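Local coordinates for succinate-semialdehyde dehydrogenase (NAD(P)(+)) (Marinobacter aquaeolei, PDB 3RH9), which probably oxidises succinate semialdehyde to succinate with NAD(P)+ as electron acceptor, as a member of the aldehyde dehydrogenase family, at residues P262-D267 with E403-A408; R427-A432 with V440-G445; A57-L62 with V148-L153; A53-G58 with C222-V227; K316-D321 with G326-P331. One frame throughout, in Å; residues are numbered along the deposited sequence.

Contact 1: P262-D267 with E403-A408; sequences PFIVFD and EEVIDA
Strand 262-265 belongs to the larger, seven-stranded sheet of this aldehyde dehydrogenase fold, and here its Ile264, with Phe266 just beyond the strand, packs on Val405 of helix 402-409. The two aliphatic side chains reach toward each other tip to tip: Ile264 CG2 lies 3.7 Å from Val405 CG2, and Ile264 CD1 comes within 4.0 Å of the same methyl. Val405 divides its branches between two partners. With chi1 at 78°, CG2 stands anti to the backbone N and meets the isoleucine, while CG1 sits between N and the carbonyl carbon and touches Phe266 CZ at 3.7 Å, approaching the ring at a slant. Phe297 of the adjacent strand 295-299 and Phe399 of strand 393-399, one further out, also touch Val405, and Phe266 meets Phe399 edge-to-face and Arg427 in a cation-pi contact. With an alanine at Ile264, CG1, CG2 and CD1 would be missing and Val405 CG2 would probably face a gap between sheet and helix. All three touching residues are buried and the closest atom pairs are all carbon on carbon, which implies that helix and strand are joined here by hydrophobic burial and shape rather than by any directional bond.

Contact 2: R427-A432 with V440-G445; sequences RAQRVA and VGWNTG
The indole of Trp442 has Ala428 CB 3.0 Å above its plane, displaced toward the rim on the pyrrole side. NE1 is the ring atom nearest that methyl, and Trp442 CE2 follows at 3.5 Å from Ala428 CB. At the far end of the six-membered ring, Trp442 CH2 lies 3.5 Å from Gln429 CG; the glutamine crosses the indole at a slant, its amide plane tilted only 23° from the ring plane. A second flat group, the guanidinium of Arg430, has Arg427 CA against one of its faces and forms a salt bridge with Glu402. Trp442 owes its reach to its first torsion, which sets CG anti to the backbone N (chi1 -174°) and carries the ring out over the helix. One helical turn after Ala428, Ala432 CB meets Val440 CG1 at 4.1 Å, a plain methyl-to-methyl contact. Were Trp442 an alanine, the indole would be gone, Ala428 CB and Gln429 CG would lose their cover, and a gap would probably open between helix and strand. The axes of helix 427-432 and strand 440-442 run antiparallel at 174°, 9.5 Å apart, which is the packing geometry of the last two elements of a beta-alpha-beta unit that begins with strand 417-421, the parallel neighbour of 439-442. Strand 439-442 is one of the two outermost strands of its sheet within the chain, and the second subunit continues from it: the backbones of Val440 and Trp442 bond to that chain, Arg482 of the second subunit makes a cation-pi contact with Trp442, and Ala432 O accepts from its Gln478.

Contact 3: A57-L62 with V148-L153; sequences AGQSAL and VGVTGL
Van der Waals packing centres on Val150, whose CG2 rests against the backbone of helix 48-61 near its C-terminal end. Val150 CG2 lies 3.3 Å from Gly58 C and 3.4 Å from Gln59 N, so it meets chiefly the peptide joining these two residues. Absence of a side chain at Gly58 suits this approach, since a CB there would point toward the valine, and the CA atoms of Gly58 and Val150 are 6.0 Å apart. A second such contact lies farther along: Leu62, with CG anti to the backbone N (chi1 -176°), spreads its two methyls over Gly149, CD1 at 3.9 Å and CD2 at 4.0 Å from the glycine CA. The backbone of Gly149 adopts a positive phi of 128°, at which a CB would be pressed against the carbonyl O of Val148. These residues lead into strand 151-154, a central strand of the parallel part of the sheet in the Rossmann-type, dinucleotide-binding half of the aldehyde dehydrogenase fold. Its neighbours are strands 178-181 and 229-233, and helix 48-61 thus packs where the chain enters that sheet; Leu62 also touches Pro177 just before the first of them. The polar part of the contact is indirect. One water accepts hydrogen bonds from Gln59 NE2 at 2.7 Å and from Val150 N at 3.0 Å, bridging side chain and backbone. Gln59 brings its amide there by bending at chi2 (58°), which folds the chain so that NE2 also passes 3.6 Å from Val150 CG2, crossing the valine obliquely.

Contact 4: A53-G58 with C222-V227; sequences AAVEAG and CEHKDV
Helix 48-61 presents Val55 to the type I beta turn His224-Val227, which follows helix 214-223; the closest CA atoms, those of Val55 and Asp226, are 7.2 Å apart, and the turn is closed by a weak 3.4 Å bond from Val227 N to His224 O. Val55 alone meets three residues of the turn. Val55 CG1, placed anti to the backbone N (chi1 -180°), lies over one face of the His224 imidazole in a CH-pi contact, 3.9 Å from the ring centroid and only 17° off the normal. The methyl is shifted toward one rim, with His224 CD2 the nearest ring atom at 3.7 Å from Val55 CG1 and NE2 next. Val55 CG1 also touches Asp226 CB at 4.0 Å. Val227 comes in at about a right angle to Val55, and its CG2 fits against both branches, 3.8 Å from Val55 CG1 and 3.9 Å from Val55 CG2. At the edge of the imidazole, in its plane, stands Asp226 N, so ring and turn backbone are packed together. Val55 also touches Val179 of strand 178-181. Glu56 OE2 and His224 NE2 remain 6.6 Å apart, too far to pair, so any electrostatic pull between them is likely to be modest. What joins helix to turn is therefore dispersion and CH-pi attraction, with a valine methyl using the flat face of a polar ring as an apolar surface.

Contact 5: K316-D321 with G326-P331; sequences KMTVGD and GIDIGP
Thr318 and Asp328 lie at the heart of a small bridged loop between helix 303-316 and helix 335-350, where a single beta bridge pairs Val319 with Ile329. Ile329 supplies both backbone bonds of the bridge: Ile329 N donates to Thr318 O at 3.2 Å and Ile329 O accepts from Gly320 N at 3.1 Å. Both are close to linear at the acceptor, with C=O...donor angles of 164° and 163°, and the offset from Thr318 to Gly320 is that of a parallel bridge. Ile329 O receives in addition a CA-H...O contact from Val319 CA, and Gly320 O one from Gly330 CA.

Thr318 is satisfied at all its polar atoms. Thr318 N donates to Asp328 OD2 at 3.0 Å, meeting the carboxylate on the anti side and 30° out of its plane. The hydroxyl donates to Gly326 O: Thr318 OG1 lies 2.6 Å from that oxygen, in the carbonyl plane, placed there by a first torsion that sets it between the backbone N and the carbonyl carbon. Asp328 N splits weakly between Thr318 O at 3.1 Å and Thr318 OG1 at 3.3 Å, so Thr318 O is shared by two donors. Asp321 OD1 accepts from Met323 N.

Apolar groups pack beside these polar bonds. Ile327 CD1 packs on the peptide between Val319 and Gly320, Val319 CG1 lies alongside Ile329 CG1, and selenomethionine Met317, bent at its last torsion, sets CE 3.5 Å from Ile329 CG2.

From the N terminus, helix 48-61 opens both contact 4 and contact 3, which share Ala57 and Gly58. Contact 3 closes first, just before strand 151-154; contact 4 closes later, after helix 214-223, so by touching residues its span, Val55 to Val227, encloses that of contact 3. Their centres lie about 7 Å apart, with Val150 and Gln59 touching Asp226. Both tie this helix to the Rossmann-type half. Contact 1 then opens at strand 262-265 and closes at helix 402-409, and the short loop of contact 5 falls wholly within that span. Contact 2 follows in series on the same seven-stranded sheet as contact 1, about 10 Å away between centres. Contacts 1 and 3 lie on opposite sides of the chain's centre.

Contact 1: P262-D267 with E403-A408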
# COMPACT_ATOMS: atom_id res chain seq x y z
N PRO A 262 -12.35 -20.34 -3.95
CA PRO A 262 -13.41 -21.26 -3.58
C PRO A 262 -14.68 -20.87 -4.31
O PRO A 262 -15.06 -19.70 -4.28
CB PRO A 262 -13.60 -20.99 -2.09
CG PRO A 262 -12.80 -19.75 -1.79
CD PRO A 262 -12.34 -19.17 -3.07
N PHE A 263 -15.31 -21.82 -4.99
CA PHE A 263 -16.56 -21.59 -5.72
C PHE A 263 -17.62 -22.42 -5.02
O PHE A 263 -17.61 -23.65 -5.11
CB PHE A 263 -16.37 -22.04 -7.16
CG PHE A 263 -17.55 -21.80 -8.06
CD1 PHE A 263 -18.66 -22.62 -8.02
CD2 PHE A 263 -17.51 -20.78 -9.00
CE1 PHE A 263 -19.74 -22.41 -8.87
CE2 PHE A 263 -18.60 -20.58 -9.86
CZ PHE A 263 -19.71 -21.39 -9.79
N ILE A 264 -18.51 -21.76 -4.29
CA ILE A 264 -19.36 -22.43 -3.30
C ILE A 264 -20.81 -22.55 -3.76
O ILE A 264 -21.39 -21.57 -4.22
CB ILE A 264 -19.32 -21.67 -1.96
CG1 ILE A 264 -17.89 -21.64 -1.41
CG2 ILE A 264 -20.26 -22.30 -0.96
CD1 ILE A 264 -17.72 -20.71 -0.26
N VAL A 265 -21.39 -23.74 -3.63
CA VAL A 265 -22.76 -23.98 -4.09
C VAL A 265 -23.73 -24.55 -3.05
O VAL A 265 -23.66 -25.72 -2.71
CB VAL A 265 -22.78 -24.92 -5.30
CG1 VAL A 265 -24.21 -25.09 -5.80
CG2 VAL A 265 -21.87 -24.41 -6.41
N PHE A 266 -24.65 -23.74 -2.57
CA PHE A 266 -25.61 -24.21 -1.58
C PHE A 266 -26.73 -25.12 -2.13
O PHE A 266 -27.01 -25.10 -3.34
CB PHE A 266 -26.15 -23.05 -0.74
CG PHE A 266 -25.19 -22.59 0.31
CD1 PHE A 266 -25.16 -23.20 1.55
CD2 PHE A 266 -24.28 -21.59 0.05
CE1 PHE A 266 -24.26 -22.79 2.51
CE2 PHE A 266 -23.37 -21.19 1.01
CZ PHE A 266 -23.37 -21.79 2.24
N ASP A 267 -27.33 -25.92 -1.25
CA ASP A 267 -28.43 -26.83 -1.62
C ASP A 267 -29.68 -26.10 -2.11
O ASP A 267 -30.51 -26.69 -2.80
CB ASP A 267 -28.79 -27.75 -0.45
CG ASP A 267 -28.98 -27.00 0.86
OD1 ASP A 267 -28.82 -25.75 0.87
OD2 ASP A 267 -29.29 -27.66 1.89
N GLU A 403 -21.31 -22.00 8.13
CA GLU A 403 -20.09 -21.66 8.85
C GLU A 403 -18.92 -22.55 8.45
O GLU A 403 -17.81 -22.08 8.26
CB GLU A 403 -20.31 -21.67 10.37
CG GLU A 403 -21.33 -22.72 10.83
CD GLU A 403 -22.78 -22.29 10.56
OE1 GLU A 403 -23.09 -21.08 10.72
OE2 GLU A 403 -23.61 -23.16 10.20
N GLU A 404 -19.19 -23.84 8.31
CA GLU A 404 -18.16 -24.78 7.89
C GLU A 404 -17.52 -24.43 6.54
O GLU A 404 -16.30 -24.51 6.39
CB GLU A 404 -18.73 -26.20 7.84
CG GLU A 404 -17.98 -27.13 6.89
CD GLU A 404 -18.69 -28.48 6.70
OE1 GLU A 404 -19.94 -28.50 6.62
OE2 GLU A 404 -17.98 -29.51 6.62
N VAL A 405 -18.35 -24.05 5.56
CA VAL A 405 -17.86 -23.77 4.21
C VAL A 405 -17.15 -22.43 4.12
O VAL A 405 -16.30 -22.23 3.25
CB VAL A 405 -18.99 -23.84 3.15
CG1 VAL A 405 -19.83 -22.57 3.17
CG2 VAL A 405 -18.41 -24.07 1.75
N ILE A 406 -17.49 -21.51 5.01
CA ILE A 406 -16.79 -20.22 5.07
C ILE A 406 -15.39 -20.42 5.66
O ILE A 406 -14.41 -19.91 5.12
CB ILE A 406 -17.55 -19.17 5.88
CG1 ILE A 406 -18.69 -18.59 5.05
CG2 ILE A 406 -16.59 -18.07 6.33
CD1 ILE A 406 -19.68 -17.78 5.87
N ASP A 407 -15.27 -21.18 6.75
CA ASP A 407 -13.95 -21.48 7.27
C ASP A 407 -13.16 -22.25 6.22
O ASP A 407 -11.96 -22.06 6.06
CB ASP A 407 -14.01 -22.24 8.59
CG ASP A 407 -14.47 -21.36 9.75
OD1 ASP A 407 -14.49 -20.12 9.60
OD2 ASP A 407 -14.83 -21.90 10.82
N ALA A 408 -13.85 -23.12 5.48
CA ALA A 408 -13.19 -23.95 4.50
C ALA A 408 -12.63 -23.08 3.39
O ALA A 408 -11.51 -23.28 2.94
CB ALA A 408 -14.15 -24.97 3.96

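Contact 2: R427-A432 with V440-G445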
# COMPACT_ATOMS: atom_id res chain seq x y z
N ARG A 427 -28.14 -15.08 3.68
CA ARG A 427 -27.01 -15.99 3.83
C ARG A 427 -25.88 -15.62 2.87
O ARG A 427 -24.72 -15.56 3.27
CB ARG A 427 -27.46 -17.43 3.60
CG ARG A 427 -26.36 -18.37 3.18
CD ARG A 427 -26.94 -19.61 2.54
NE ARG A 427 -27.29 -20.61 3.53
CZ ARG A 427 -28.19 -21.57 3.35
NH1 ARG A 427 -28.86 -21.68 2.21
NH2 ARG A 427 -28.41 -22.43 4.33
N ALA A 428 -26.22 -15.38 1.61
CA ALA A 428 -25.24 -14.95 0.61
C ALA A 428 -24.44 -13.74 1.10
O ALA A 428 -23.29 -13.55 0.72
CB ALA A 428 -25.93 -14.61 -0.70
N GLN A 429 -25.05 -12.92 1.93
CA GLN A 429 -24.38 -11.69 2.33
C GLN A 429 -23.44 -11.93 3.48
O GLN A 429 -22.40 -11.27 3.59
CB GLN A 429 -25.39 -10.60 2.64
CG GLN A 429 -26.06 -10.07 1.38
CD GLN A 429 -26.89 -8.84 1.65
OE1 GLN A 429 -28.05 -8.94 2.05
NE2 GLN A 429 -26.30 -7.66 1.43
N ARG A 430 -23.79 -12.90 4.33
CA ARG A 430 -22.93 -13.30 5.42
C ARG A 430 -21.71 -14.02 4.88
O ARG A 430 -20.63 -13.94 5.45
CB ARG A 430 -23.68 -14.21 6.39
CG ARG A 430 -24.75 -13.52 7.22
CD ARG A 430 -25.33 -14.49 8.25
NE ARG A 430 -25.82 -15.69 7.59
CZ ARG A 430 -27.11 -15.94 7.36
NH1 ARG A 430 -28.05 -15.10 7.77
NH2 ARG A 430 -27.46 -17.06 6.74
N VAL A 431 -21.89 -14.73 3.76
CA VAL A 431 -20.75 -15.42 3.15
C VAL A 431 -19.75 -14.41 2.59
O VAL A 431 -18.56 -14.45 2.91
CB VAL A 431 -21.18 -16.43 2.08
CG1 VAL A 431 -19.98 -17.27 1.64
CG2 VAL A 431 -22.27 -17.33 2.61
N ALA A 432 -20.22 -13.49 1.75
CA ALA A 432 -19.33 -12.46 1.26
C ALA A 432 -18.62 -11.81 2.44
O ALA A 432 -17.40 -11.63 2.42
CB ALA A 432 -20.07 -11.45 0.47
N VAL A 440 -15.84 -11.39 -4.51
CA VAL A 440 -16.83 -12.44 -4.26
C VAL A 440 -17.99 -12.34 -5.25
O VAL A 440 -18.77 -11.38 -5.23
CB VAL A 440 -17.43 -12.38 -2.83
CG1 VAL A 440 -18.37 -13.56 -2.61
CG2 VAL A 440 -16.35 -12.33 -1.77
N GLY A 441 -18.11 -13.34 -6.11
CA GLY A 441 -19.26 -13.45 -6.98
C GLY A 441 -20.47 -13.88 -6.18
O GLY A 441 -20.44 -14.88 -5.46
N TRP A 442 -21.53 -13.09 -6.31
CA TRP A 442 -22.83 -13.45 -5.77
C TRP A 442 -23.72 -14.01 -6.89
O TRP A 442 -24.13 -13.29 -7.80
CB TRP A 442 -23.44 -12.21 -5.11
CG TRP A 442 -24.71 -12.47 -4.39
CD1 TRP A 442 -25.44 -13.62 -4.40
CD2 TRP A 442 -25.44 -11.54 -3.57
NE1 TRP A 442 -26.57 -13.48 -3.62
CE2 TRP A 442 -26.59 -12.21 -3.11
CE3 TRP A 442 -25.22 -10.21 -3.18
CZ2 TRP A 442 -27.53 -11.59 -2.27
CZ3 TRP A 442 -26.15 -9.60 -2.36
CH2 TRP A 442 -27.29 -10.29 -1.91
N ASN A 443 -23.99 -15.31 -6.84
CA ASN A 443 -24.70 -16.01 -7.92
C ASN A 443 -24.19 -15.65 -9.31
O ASN A 443 -24.95 -15.60 -10.27
CB ASN A 443 -26.23 -15.84 -7.82
CG ASN A 443 -26.86 -16.69 -6.71
OD1 ASN A 443 -27.64 -16.18 -5.90
ND2 ASN A 443 -26.50 -17.97 -6.65
N THR A 444 -22.88 -15.39 -9.40
CA THR A 444 -22.18 -15.27 -10.68
C THR A 444 -20.73 -15.70 -10.49
O THR A 444 -20.21 -15.71 -9.37
CB THR A 444 -22.24 -13.83 -11.27
OG1 THR A 444 -21.46 -13.78 -12.47
CG2 THR A 444 -21.67 -12.79 -10.29
N GLY A 445 -20.08 -16.06 -11.59
CA GLY A 445 -18.70 -16.50 -11.56
C GLY A 445 -17.82 -15.55 -12.35
O GLY A 445 -16.66 -15.86 -12.62

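Contact 3: A57-L62 with V148-L153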
# COMPACT_ATOMS: atom_id res chain seq x y z
N ALA A 57 14.57 7.51 -20.04
CA ALA A 57 13.60 8.05 -20.98
C ALA A 57 12.35 8.45 -20.23
O ALA A 57 11.84 9.57 -20.38
CB ALA A 57 13.26 7.03 -22.04
N GLY A 58 11.87 7.52 -19.41
CA GLY A 58 10.68 7.76 -18.63
C GLY A 58 10.85 8.95 -17.73
O GLY A 58 9.93 9.76 -17.59
N GLN A 59 12.02 9.06 -17.13
CA GLN A 59 12.29 10.12 -16.16
C GLN A 59 12.23 11.44 -16.89
O GLN A 59 11.86 12.47 -16.34
CB GLN A 59 13.67 9.93 -15.50
CG GLN A 59 14.00 10.95 -14.42
CD GLN A 59 12.98 10.98 -13.28
OE1 GLN A 59 12.69 12.04 -12.73
NE2 GLN A 59 12.44 9.82 -12.91
N SER A 60 12.56 11.38 -18.16
CA SER A 60 12.69 12.57 -18.99
C SER A 60 11.30 12.99 -19.47
O SER A 60 11.10 14.13 -19.88
CB SER A 60 13.65 12.26 -20.15
OG SER A 60 13.50 13.17 -21.20
N ALA A 61 10.34 12.08 -19.39
CA ALA A 61 8.96 12.39 -19.73
C ALA A 61 8.17 12.82 -18.50
O ALA A 61 7.06 13.34 -18.63
CB ALA A 61 8.28 11.19 -20.39
N LEU A 62 8.74 12.60 -17.31
CA LEU A 62 8.06 12.94 -16.06
C LEU A 62 7.98 14.44 -15.90
O LEU A 62 9.01 15.10 -15.81
CB LEU A 62 8.79 12.38 -14.85
CG LEU A 62 8.04 12.64 -13.54
CD1 LEU A 62 6.77 11.82 -13.51
CD2 LEU A 62 8.91 12.33 -12.32
N VAL A 148 3.45 9.37 -8.99
CA VAL A 148 4.48 8.80 -8.12
C VAL A 148 5.85 8.94 -8.76
O VAL A 148 6.86 9.03 -8.08
CB VAL A 148 4.26 7.29 -7.71
CG1 VAL A 148 3.19 7.16 -6.64
CG2 VAL A 148 3.97 6.37 -8.92
N GLY A 149 5.88 8.98 -10.08
CA GLY A 149 7.14 9.06 -10.77
C GLY A 149 7.13 7.95 -11.77
O GLY A 149 6.07 7.42 -12.08
N VAL A 150 8.31 7.60 -12.27
CA VAL A 150 8.43 6.52 -13.25
C VAL A 150 8.13 5.14 -12.63
O VAL A 150 8.75 4.74 -11.63
CB VAL A 150 9.84 6.52 -13.93
CG1 VAL A 150 10.00 5.33 -14.83
CG2 VAL A 150 10.04 7.80 -14.71
N THR A 151 7.19 4.42 -13.21
CA THR A 151 6.84 3.12 -12.66
C THR A 151 7.29 1.96 -13.53
O THR A 151 7.43 2.10 -14.73
CB THR A 151 5.32 3.00 -12.42
OG1 THR A 151 4.62 3.21 -13.65
CG2 THR A 151 4.89 4.05 -11.43
N GLY A 152 7.52 0.82 -12.91
CA GLY A 152 7.79 -0.40 -13.64
C GLY A 152 6.55 -1.26 -13.63
O GLY A 152 6.06 -1.64 -12.57
N LEU A 153 6.03 -1.54 -14.81
CA LEU A 153 4.85 -2.39 -14.95
C LEU A 153 5.25 -3.82 -15.37
O LEU A 153 5.74 -4.03 -16.50
CB LEU A 153 3.90 -1.78 -15.98
CG LEU A 153 3.48 -0.33 -15.74
CD1 LEU A 153 2.22 -0.00 -16.50
CD2 LEU A 153 3.25 -0.09 -14.28
O HOH W 1 10.60 9.17 -11.04

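Contact 4: A53-G58 with C222-V227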
# COMPACT_ATOMS: atom_id res chain seq x y z
N ALA A 53 18.28 2.73 -19.73
CA ALA A 53 17.86 3.72 -20.73
C ALA A 53 16.35 3.92 -20.68
O ALA A 53 15.87 5.05 -20.70
CB ALA A 53 18.28 3.27 -22.13
N ALA A 54 15.62 2.81 -20.63
CA ALA A 54 14.17 2.85 -20.49
C ALA A 54 13.76 3.82 -19.39
O ALA A 54 12.86 4.64 -19.58
CB ALA A 54 13.62 1.46 -20.19
N VAL A 55 14.42 3.70 -18.24
CA VAL A 55 14.11 4.52 -17.08
C VAL A 55 14.49 5.98 -17.33
O VAL A 55 13.71 6.88 -17.04
CB VAL A 55 14.80 4.00 -15.80
CG1 VAL A 55 14.45 4.89 -14.63
CG2 VAL A 55 14.37 2.58 -15.52
N GLU A 56 15.68 6.22 -17.88
CA GLU A 56 16.11 7.58 -18.16
C GLU A 56 15.10 8.26 -19.09
O GLU A 56 14.81 9.45 -18.92
CB GLU A 56 17.50 7.62 -18.77
CG GLU A 56 18.58 7.03 -17.88
CD GLU A 56 19.88 6.71 -18.64
OE1 GLU A 56 19.86 6.62 -19.90
OE2 GLU A 56 20.93 6.54 -17.97
N ALA A 57 14.57 7.51 -20.04
CA ALA A 57 13.60 8.05 -20.98
C ALA A 57 12.35 8.45 -20.23
O ALA A 57 11.84 9.57 -20.38
CB ALA A 57 13.26 7.03 -22.04
N GLY A 58 11.87 7.52 -19.41
CA GLY A 58 10.68 7.76 -18.63
C GLY A 58 10.85 8.95 -17.73
O GLY A 58 9.93 9.76 -17.59
N CYS A 222 14.11 -2.71 -9.41
CA CYS A 222 14.16 -2.69 -7.94
C CYS A 222 15.17 -1.69 -7.40
O CYS A 222 14.92 -1.03 -6.40
CB CYS A 222 14.50 -4.07 -7.38
SG CYS A 222 13.18 -5.28 -7.57
N GLU A 223 16.32 -1.58 -8.05
CA GLU A 223 17.44 -0.81 -7.51
C GLU A 223 17.36 0.65 -7.87
O GLU A 223 17.89 1.49 -7.17
CB GLU A 223 18.76 -1.36 -8.01
CG GLU A 223 19.13 -2.69 -7.40
CD GLU A 223 20.48 -3.21 -7.89
OE1 GLU A 223 21.16 -2.49 -8.67
OE2 GLU A 223 20.86 -4.33 -7.50
N HIS A 224 16.71 0.96 -8.98
CA HIS A 224 16.77 2.31 -9.47
C HIS A 224 15.99 3.29 -8.61
O HIS A 224 14.85 3.02 -8.27
CB HIS A 224 16.33 2.41 -10.94
CG HIS A 224 16.91 3.60 -11.64
ND1 HIS A 224 17.98 3.51 -12.50
CD2 HIS A 224 16.60 4.91 -11.56
CE1 HIS A 224 18.29 4.72 -12.95
NE2 HIS A 224 17.46 5.58 -12.40
N LYS A 225 16.60 4.43 -8.31
CA LYS A 225 16.00 5.47 -7.49
C LYS A 225 14.99 6.34 -8.23
O LYS A 225 14.29 7.13 -7.61
CB LYS A 225 17.08 6.37 -6.90
CG LYS A 225 17.85 5.74 -5.73
CD LYS A 225 19.05 6.61 -5.30
CE LYS A 225 19.79 6.02 -4.11
NZ LYS A 225 20.81 6.97 -3.58
N ASP A 226 14.91 6.21 -9.55
CA ASP A 226 13.89 6.95 -10.28
C ASP A 226 12.66 6.10 -10.56
O ASP A 226 11.73 6.56 -11.21
CB ASP A 226 14.44 7.53 -11.57
CG ASP A 226 15.43 8.64 -11.32
OD1 ASP A 226 15.46 9.14 -10.16
OD2 ASP A 226 16.17 8.99 -12.26
N VAL A 227 12.67 4.86 -10.08
CA VAL A 227 11.47 4.04 -10.15
C VAL A 227 10.84 3.88 -8.78
O VAL A 227 11.04 2.87 -8.12
CB VAL A 227 11.74 2.67 -10.78
CG1 VAL A 227 10.46 1.91 -10.94
CG2 VAL A 227 12.38 2.85 -12.12

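Contact 5: K316-D321 with G326-P331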
# COMPACT_ATOMS: atom_id res chain seq x y z
N LYS A 316 -19.24 -32.11 -23.83
CA LYS A 316 -19.49 -31.45 -25.11
C LYS A 316 -18.33 -30.55 -25.51
O LYS A 316 -18.18 -30.22 -26.67
CB LYS A 316 -20.80 -30.65 -25.06
CG LYS A 316 -21.98 -31.46 -24.55
CD LYS A 316 -23.18 -30.59 -24.22
CE LYS A 316 -24.45 -31.44 -24.11
NZ LYS A 316 -25.70 -30.62 -24.04
N MSE A 317 -17.50 -30.16 -24.56
CA MSE A 317 -16.39 -29.25 -24.88
C MSE A 317 -15.30 -29.89 -25.74
O MSE A 317 -15.19 -31.11 -25.83
CB MSE A 317 -15.78 -28.68 -23.61
CG MSE A 317 -16.76 -27.89 -22.78
SE MSE A 317 -15.91 -27.19 -21.17
CE MSE A 317 -14.53 -26.10 -22.01
N THR A 318 -14.49 -29.06 -26.35
CA THR A 318 -13.53 -29.53 -27.32
C THR A 318 -12.20 -28.87 -27.05
O THR A 318 -12.15 -27.68 -26.76
CB THR A 318 -14.02 -29.19 -28.73
OG1 THR A 318 -14.41 -27.81 -28.79
CG2 THR A 318 -15.22 -30.05 -29.07
N VAL A 319 -11.13 -29.64 -27.14
CA VAL A 319 -9.78 -29.14 -26.93
C VAL A 319 -9.02 -29.22 -28.23
O VAL A 319 -9.16 -30.17 -28.96
CB VAL A 319 -9.02 -30.04 -25.94
CG1 VAL A 319 -8.01 -29.23 -25.13
CG2 VAL A 319 -9.98 -30.77 -25.04
N GLY A 320 -8.21 -28.22 -28.50
CA GLY A 320 -7.34 -28.27 -29.66
C GLY A 320 -6.58 -26.98 -29.88
O GLY A 320 -6.61 -26.08 -29.04
N ASP A 321 -5.88 -26.90 -31.01
CA ASP A 321 -5.31 -25.67 -31.51
C ASP A 321 -6.39 -24.59 -31.47
O ASP A 321 -7.50 -24.81 -31.93
CB ASP A 321 -4.83 -25.88 -32.95
CG ASP A 321 -3.91 -24.77 -33.43
OD1 ASP A 321 -4.01 -23.62 -32.93
OD2 ASP A 321 -3.08 -25.06 -34.32
N GLY A 326 -14.34 -23.57 -33.33
CA GLY A 326 -15.01 -24.63 -32.60
C GLY A 326 -14.23 -25.19 -31.43
O GLY A 326 -14.70 -26.09 -30.72
N ILE A 327 -13.02 -24.68 -31.23
CA ILE A 327 -12.22 -25.08 -30.09
C ILE A 327 -12.55 -24.26 -28.84
O ILE A 327 -12.37 -23.04 -28.83
CB ILE A 327 -10.73 -24.97 -30.39
CG1 ILE A 327 -10.31 -26.11 -31.32
CG2 ILE A 327 -9.93 -25.02 -29.12
CD1 ILE A 327 -10.69 -27.48 -30.81
N ASP A 328 -13.04 -24.93 -27.81
CA ASP A 328 -13.40 -24.27 -26.55
C ASP A 328 -12.21 -23.98 -25.66
O ASP A 328 -12.21 -23.00 -24.92
CB ASP A 328 -14.41 -25.10 -25.77
CG ASP A 328 -15.64 -25.40 -26.58
OD1 ASP A 328 -16.13 -24.48 -27.28
OD2 ASP A 328 -16.11 -26.55 -26.53
N ILE A 329 -11.20 -24.83 -25.70
CA ILE A 329 -10.01 -24.61 -24.89
C ILE A 329 -8.77 -25.10 -25.62
O ILE A 329 -8.79 -26.13 -26.30
CB ILE A 329 -10.11 -25.29 -23.50
CG1 ILE A 329 -8.83 -26.07 -23.20
CG2 ILE A 329 -11.30 -26.25 -23.41
CD1 ILE A 329 -8.93 -26.97 -22.00
N GLY A 330 -7.68 -24.34 -25.49
CA GLY A 330 -6.44 -24.64 -26.17
C GLY A 330 -5.41 -25.27 -25.25
O GLY A 330 -5.75 -25.67 -24.15
N PRO A 331 -4.15 -25.34 -25.67
CA PRO A 331 -3.20 -26.04 -24.80
C PRO A 331 -2.92 -25.21 -23.56
O PRO A 331 -3.36 -24.05 -23.49
CB PRO A 331 -1.94 -26.12 -25.65
CG PRO A 331 -2.25 -25.44 -26.95
CD PRO A 331 -3.47 -24.61 -26.75